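Side-chain contacts in transcriptional regulator, LacI family (Lactobacillus brevis, PDB 3JY6), which probably binds regulatory DNA as a transcription factor of the LacI family, the present construct being its periplasmic-binding-protein-like part: residues A[19-22]-A[23-27]; A[48-51]-A[52-55]; A[244-247]-A[248-252]. All coordinates share one frame; numbering follows the deposited sequence.

Interaction 1. Residues A[19-22]-A[23-27]; sequences DYFS and TELFK
Y20 and E24 lie side by side and point the same way across the first turn of helix 20-34, the helix of the beta-alpha-beta unit formed with strands 9-14 and 39-44. The aliphatic stem of E24 covers one face of the Y20 ring in a CH-pi contact, with CG of E24 3.6 Å from the ring centroid and displaced toward the rim near CZ. Y20 reaches this place because its CG stands anti to the backbone N (chi1 171°), while the E24 chain is bent at chi2 and its carboxylate lies nearly parallel to the ring. D218 and T219 also touch Y20. Near the carboxylate of E24 stands D18 of the second subunit, a like charge that would probably raise the proton affinity of one of the two.

Nearer the helix backbone, the carbonyl oxygen of Y20 takes two donors from the same face of its plane: N of E24 at 3.0 Å from O of Y20, and the T23 hydroxyl. On another side of the helix F21 and L25 meet more loosely, CE2 of F21 lying 4.3 Å from CD1 of L25, and S22 turns its hydroxyl to Q70. T23 OG1 sits between its own backbone N and carbonyl carbon (chi1 53°), and from there it donates to O of Y20 at 3.1 Å, tilted 33° from the carbonyl plane.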
# COMPACT_ATOMS: atom_id res chain seq x y z
N ASP A 19 -2.80 -4.17 -1.37
CA ASP A 19 -1.69 -5.11 -1.19
C ASP A 19 -0.39 -4.46 -1.64
O ASP A 19 -0.26 -4.03 -2.78
CB ASP A 19 -1.90 -6.39 -2.01
CG ASP A 19 -3.19 -7.12 -1.66
OD1 ASP A 19 -3.68 -6.96 -0.52
OD2 ASP A 19 -3.72 -7.87 -2.52
N TYR A 20 0.57 -4.40 -0.73
CA TYR A 20 1.88 -3.83 -1.03
C TYR A 20 2.47 -4.58 -2.24
O TYR A 20 3.18 -3.99 -3.06
CB TYR A 20 2.78 -3.98 0.19
CG TYR A 20 4.23 -3.63 -0.02
CD1 TYR A 20 4.68 -2.30 0.04
CD2 TYR A 20 5.18 -4.62 -0.23
CE1 TYR A 20 6.02 -1.99 -0.10
CE2 TYR A 20 6.52 -4.32 -0.37
CZ TYR A 20 6.94 -3.00 -0.31
OH TYR A 20 8.28 -2.71 -0.44
N PHE A 21 2.17 -5.88 -2.34
CA PHE A 21 2.65 -6.71 -3.44
C PHE A 21 2.26 -6.12 -4.79
O PHE A 21 3.02 -6.16 -5.75
CB PHE A 21 2.07 -8.12 -3.34
CG PHE A 21 2.49 -9.05 -4.45
CD1 PHE A 21 3.68 -9.78 -4.36
CD2 PHE A 21 1.71 -9.18 -5.60
CE1 PHE A 21 4.08 -10.63 -5.39
CE2 PHE A 21 2.10 -10.04 -6.64
CZ PHE A 21 3.29 -10.77 -6.54
N SER A 22 1.05 -5.57 -4.86
CA SER A 22 0.53 -5.00 -6.09
C SER A 22 1.17 -3.67 -6.46
O SER A 22 1.57 -3.47 -7.61
CB SER A 22 -0.98 -4.81 -5.99
OG SER A 22 -1.62 -6.07 -6.03
N THR A 23 1.25 -2.76 -5.50
CA THR A 23 1.82 -1.46 -5.79
C THR A 23 3.29 -1.57 -6.15
O THR A 23 3.75 -0.80 -6.98
CB THR A 23 1.64 -0.50 -4.61
OG1 THR A 23 2.14 -1.10 -3.40
CG2 THR A 23 0.17 -0.16 -4.44
N GLU A 24 4.00 -2.51 -5.54
CA GLU A 24 5.43 -2.70 -5.85
C GLU A 24 5.51 -3.33 -7.22
O GLU A 24 6.39 -3.00 -8.02
CB GLU A 24 6.13 -3.65 -4.85
CG GLU A 24 6.68 -2.99 -3.61
CD GLU A 24 7.77 -1.99 -3.95
OE1 GLU A 24 8.85 -2.42 -4.40
OE2 GLU A 24 7.54 -0.78 -3.80
N LEU A 25 4.62 -4.28 -7.47
CA LEU A 25 4.58 -4.96 -8.76
C LEU A 25 4.52 -3.87 -9.82
O LEU A 25 5.31 -3.85 -10.76
CB LEU A 25 3.33 -5.83 -8.89
CG LEU A 25 3.33 -6.77 -10.08
CD1 LEU A 25 4.21 -7.95 -9.75
CD2 LEU A 25 1.93 -7.26 -10.38
N PHE A 26 3.57 -2.95 -9.64
CA PHE A 26 3.40 -1.84 -10.57
C PHE A 26 4.65 -0.97 -10.71
O PHE A 26 4.97 -0.50 -11.81
CB PHE A 26 2.24 -0.95 -10.15
CG PHE A 26 1.92 0.13 -11.14
CD1 PHE A 26 1.40 -0.19 -12.40
CD2 PHE A 26 2.13 1.46 -10.82
CE1 PHE A 26 1.08 0.82 -13.33
CE2 PHE A 26 1.82 2.48 -11.74
CZ PHE A 26 1.29 2.16 -13.00
N LYS A 27 5.33 -0.71 -9.59
CA LYS A 27 6.56 0.07 -9.65
C LYS A 27 7.59 -0.63 -10.53
O LYS A 27 8.32 0.01 -11.27
CB LYS A 27 7.13 0.27 -8.25
CG LYS A 27 6.48 1.38 -7.45
CD LYS A 27 7.16 1.53 -6.10
CE LYS A 27 6.44 2.52 -5.23
NZ LYS A 27 6.48 3.88 -5.81

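Interaction 2. Residues A[48-51]-A[52-55]; sequences DIER and EKTL
The amide N of E52 donates to O of D48 at 3.0 Å in the opening turn of helix 49-60, where D48 is the N-cap. The D48 carboxylate caps the turn with two weak bonds, OD1 accepting from N of E50 at 3.2 Å and OD2 from N of R51. One turn on, N of L55 reaches O of R51 at 3.1 Å. E52 stretches out beyond CG, and its carboxylate is held by the S73 hydroxyl and the F72 amide; I49 CD1 packs beside its OE2 at 3.9 Å.

Farther out, E50 and K53 cross at a slant without forming a salt bridge: OE1 of E50 rests against CD of K53 at 3.4 Å, but NZ of K53 remains 5.1 Å from that oxygen. R51 swings over the following turn, CG anti to its amide nitrogen (chi1 178°) and the chain bent at chi2. Its guanidinium thereby receives L55 on one face, and its NH1 makes a long, weak ion pair with E34 of the second subunit. With an alanine here, L55 would probably lose the flat cover over its methyl and E34 of the second subunit its distant positive mate. CD2 of L55 stands 4.0 Å from NH2 of R51, above the guanidinium plane and offset toward its rim.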
# COMPACT_ATOMS: atom_id res chain seq x y z
N ASP A 48 -13.04 -7.69 -6.78
CA ASP A 48 -14.32 -8.02 -7.40
C ASP A 48 -14.10 -8.48 -8.84
O ASP A 48 -13.58 -7.74 -9.68
CB ASP A 48 -15.26 -6.81 -7.34
CG ASP A 48 -16.63 -7.11 -7.92
OD1 ASP A 48 -17.03 -8.29 -7.92
OD2 ASP A 48 -17.31 -6.16 -8.37
N ILE A 49 -14.49 -9.72 -9.13
CA ILE A 49 -14.32 -10.27 -10.46
C ILE A 49 -15.23 -9.58 -11.46
O ILE A 49 -14.95 -9.56 -12.66
CB ILE A 49 -14.57 -11.81 -10.48
CG1 ILE A 49 -14.36 -12.36 -11.89
CG2 ILE A 49 -15.98 -12.11 -10.00
CD1 ILE A 49 -12.94 -12.22 -12.41
N GLU A 50 -16.33 -9.00 -10.98
CA GLU A 50 -17.25 -8.27 -11.84
C GLU A 50 -16.63 -6.92 -12.17
O GLU A 50 -16.71 -6.42 -13.30
CB GLU A 50 -18.60 -8.06 -11.15
CG GLU A 50 -19.53 -9.26 -11.23
CD GLU A 50 -19.60 -9.84 -12.64
OE1 GLU A 50 -18.74 -10.68 -12.98
OE2 GLU A 50 -20.49 -9.44 -13.40
N ARG A 51 -16.01 -6.32 -11.16
CA ARG A 51 -15.35 -5.03 -11.33
C ARG A 51 -14.30 -5.20 -12.41
O ARG A 51 -14.17 -4.38 -13.32
CB ARG A 51 -14.71 -4.60 -10.01
CG ARG A 51 -13.96 -3.28 -10.07
CD ARG A 51 -14.82 -2.14 -10.60
NE ARG A 51 -14.07 -0.88 -10.63
CZ ARG A 51 -14.47 0.22 -11.27
NH1 ARG A 51 -15.62 0.23 -11.94
NH2 ARG A 51 -13.70 1.31 -11.24
N GLU A 52 -13.55 -6.29 -12.31
CA GLU A 52 -12.50 -6.59 -13.26
C GLU A 52 -13.02 -6.62 -14.71
O GLU A 52 -12.36 -6.09 -15.62
CB GLU A 52 -11.86 -7.92 -12.89
CG GLU A 52 -10.74 -8.35 -13.80
CD GLU A 52 -9.82 -9.37 -13.14
OE1 GLU A 52 -8.92 -9.89 -13.82
OE2 GLU A 52 -9.99 -9.66 -11.93
N LYS A 53 -14.19 -7.21 -14.92
CA LYS A 53 -14.77 -7.32 -16.26
C LYS A 53 -15.05 -5.96 -16.87
O LYS A 53 -14.80 -5.74 -18.07
CB LYS A 53 -16.06 -8.14 -16.24
CG LYS A 53 -15.85 -9.63 -16.19
CD LYS A 53 -17.17 -10.35 -15.97
CE LYS A 53 -16.97 -11.84 -15.96
NZ LYS A 53 -16.43 -12.28 -17.27
N THR A 54 -15.55 -5.03 -16.07
CA THR A 54 -15.83 -3.71 -16.63
C THR A 54 -14.52 -2.99 -16.89
O THR A 54 -14.43 -2.20 -17.82
CB THR A 54 -16.76 -2.86 -15.74
OG1 THR A 54 -16.03 -1.79 -15.13
CG2 THR A 54 -17.44 -3.73 -14.70
N LEU A 55 -13.48 -3.27 -16.10
CA LEU A 55 -12.19 -2.63 -16.33
C LEU A 55 -11.64 -3.14 -17.67
O LEU A 55 -11.14 -2.37 -18.50
CB LEU A 55 -11.21 -2.93 -15.19
CG LEU A 55 -11.53 -2.30 -13.83
CD1 LEU A 55 -10.43 -2.66 -12.83
CD2 LEU A 55 -11.65 -0.80 -13.96

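Interaction 3. Residues A[244-247]-A[248-252]; sequences AEIM and LRQLA
The carbonyl oxygen of I246 is gripped by two amides of the following turn: N of Q250 at 3.0 Å from it, and N of R249 through a weak, strongly bent bond (122° at the hydrogen). A shorter bond follows, N of L251 lying 2.8 Å from O of M247.

M247 carries most of the side-chain packing. Its CG is anti to the backbone N (chi1 175°) and the chain bends at chi2, which carries the thioether along the helix to L251. The methyl CE is modelled 3.3 Å from CG of L251, closer than usual for two carbons, and this tightness is doubtful. Q250 crosses M247 at about a right angle, with its OE1 3.7 Å from SD of M247. That buried OE1 has no polar partner in the model, whereas NE2 of the same amide bonds to the V88 carbonyl. R249 turns outward instead, its CG 3.4 Å from O of E245 and its guanidinium paired with E254.

The faces of the turn are covered by different parts of the domain. I10 on strand 9-14 meets M247 and L251, V89 on strand 88-91 meets I246 and Q250, and I32 of helix 20-34 meets A244 and L248. Such a helix, laid by its apolar side on a parallel sheet, is typical of the alpha/beta fold of periplasmic-binding-protein domains.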
# COMPACT_ATOMS: atom_id res chain seq x y z
N ALA A 244 7.23 -6.92 -17.26
CA ALA A 244 7.30 -5.78 -18.19
C ALA A 244 8.32 -6.09 -19.29
O ALA A 244 8.16 -5.65 -20.43
CB ALA A 244 7.68 -4.50 -17.46
N GLU A 245 9.37 -6.82 -18.96
CA GLU A 245 10.38 -7.19 -19.95
C GLU A 245 9.75 -8.10 -21.00
O GLU A 245 10.02 -7.98 -22.20
CB GLU A 245 11.57 -7.90 -19.29
CG GLU A 245 12.48 -6.98 -18.47
CD GLU A 245 13.40 -6.14 -19.34
OE1 GLU A 245 13.23 -6.16 -20.58
OE2 GLU A 245 14.29 -5.44 -18.79
N ILE A 246 8.89 -9.00 -20.55
CA ILE A 246 8.22 -9.91 -21.46
C ILE A 246 7.26 -9.11 -22.36
O ILE A 246 7.21 -9.32 -23.57
CB ILE A 246 7.42 -10.99 -20.66
CG1 ILE A 246 8.40 -11.90 -19.90
CG2 ILE A 246 6.56 -11.80 -21.60
CD1 ILE A 246 7.72 -12.91 -19.00
N MET A 247 6.53 -8.18 -21.76
CA MET A 247 5.59 -7.36 -22.51
C MET A 247 6.30 -6.61 -23.64
O MET A 247 5.84 -6.60 -24.78
CB MET A 247 4.88 -6.37 -21.58
CG MET A 247 3.93 -5.34 -22.26
SD MET A 247 2.58 -6.08 -23.19
CE MET A 247 2.06 -4.95 -24.07
N LEU A 248 7.42 -5.98 -23.32
CA LEU A 248 8.17 -5.24 -24.32
C LEU A 248 8.60 -6.16 -25.46
O LEU A 248 8.73 -5.73 -26.60
CB LEU A 248 9.39 -4.58 -23.69
CG LEU A 248 9.08 -3.48 -22.68
CD1 LEU A 248 10.39 -2.90 -22.15
CD2 LEU A 248 8.25 -2.38 -23.33
N ARG A 249 8.83 -7.44 -25.15
CA ARG A 249 9.23 -8.40 -26.17
C ARG A 249 8.04 -8.69 -27.08
O ARG A 249 8.20 -8.86 -28.28
CB ARG A 249 9.75 -9.69 -25.53
CG ARG A 249 11.17 -9.61 -25.01
CD ARG A 249 11.53 -10.82 -24.18
NE ARG A 249 11.40 -12.08 -24.93
CZ ARG A 249 11.33 -13.27 -24.35
NH1 ARG A 249 11.37 -13.36 -23.03
NH2 ARG A 249 11.22 -14.37 -25.08
N GLN A 250 6.84 -8.73 -26.50
CA GLN A 250 5.65 -8.98 -27.30
C GLN A 250 5.35 -7.73 -28.16
O GLN A 250 4.97 -7.85 -29.32
CB GLN A 250 4.43 -9.29 -26.41
CG GLN A 250 4.58 -10.52 -25.49
CD GLN A 250 3.42 -10.63 -24.47
OE1 GLN A 250 3.14 -9.69 -23.74
NE2 GLN A 250 2.75 -11.78 -24.44
N LEU A 251 5.54 -6.55 -27.57
CA LEU A 251 5.30 -5.27 -28.26
C LEU A 251 6.27 -5.06 -29.41
O LEU A 251 5.97 -4.33 -30.36
CB LEU A 251 5.43 -4.10 -27.28
CG LEU A 251 4.30 -3.95 -26.25
CD1 LEU A 251 4.69 -2.92 -25.20
CD2 LEU A 251 3.02 -3.55 -26.96
N ALA A 252 7.43 -5.68 -29.29
CA ALA A 252 8.47 -5.60 -30.29
C ALA A 252 8.22 -6.65 -31.38
O ALA A 252 9.05 -6.84 -32.26
CB ALA A 252 9.82 -5.83 -29.65

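In the fold
Interactions 1, 2 and 3 come in that order along the chain, on helices 20-34, 49-60 and 236-251. The first two lie at the starts of their helices and the third at the end of its own. Their centres are about 19 Å apart between interactions 1 and 2 and between 1 and 3, and about 25 Å between 2 and 3; none touches another. All belong to the region of the six-stranded parallel sheet: helix 20-34 links strands 9-14 and 39-44, and helix 236-251 packs against both this sheet and helix 20-34. Interactions 1 and 2 also reach the second subunit, whereas no other chain of the assembly touches interaction 3, so two helices contribute to the dimer.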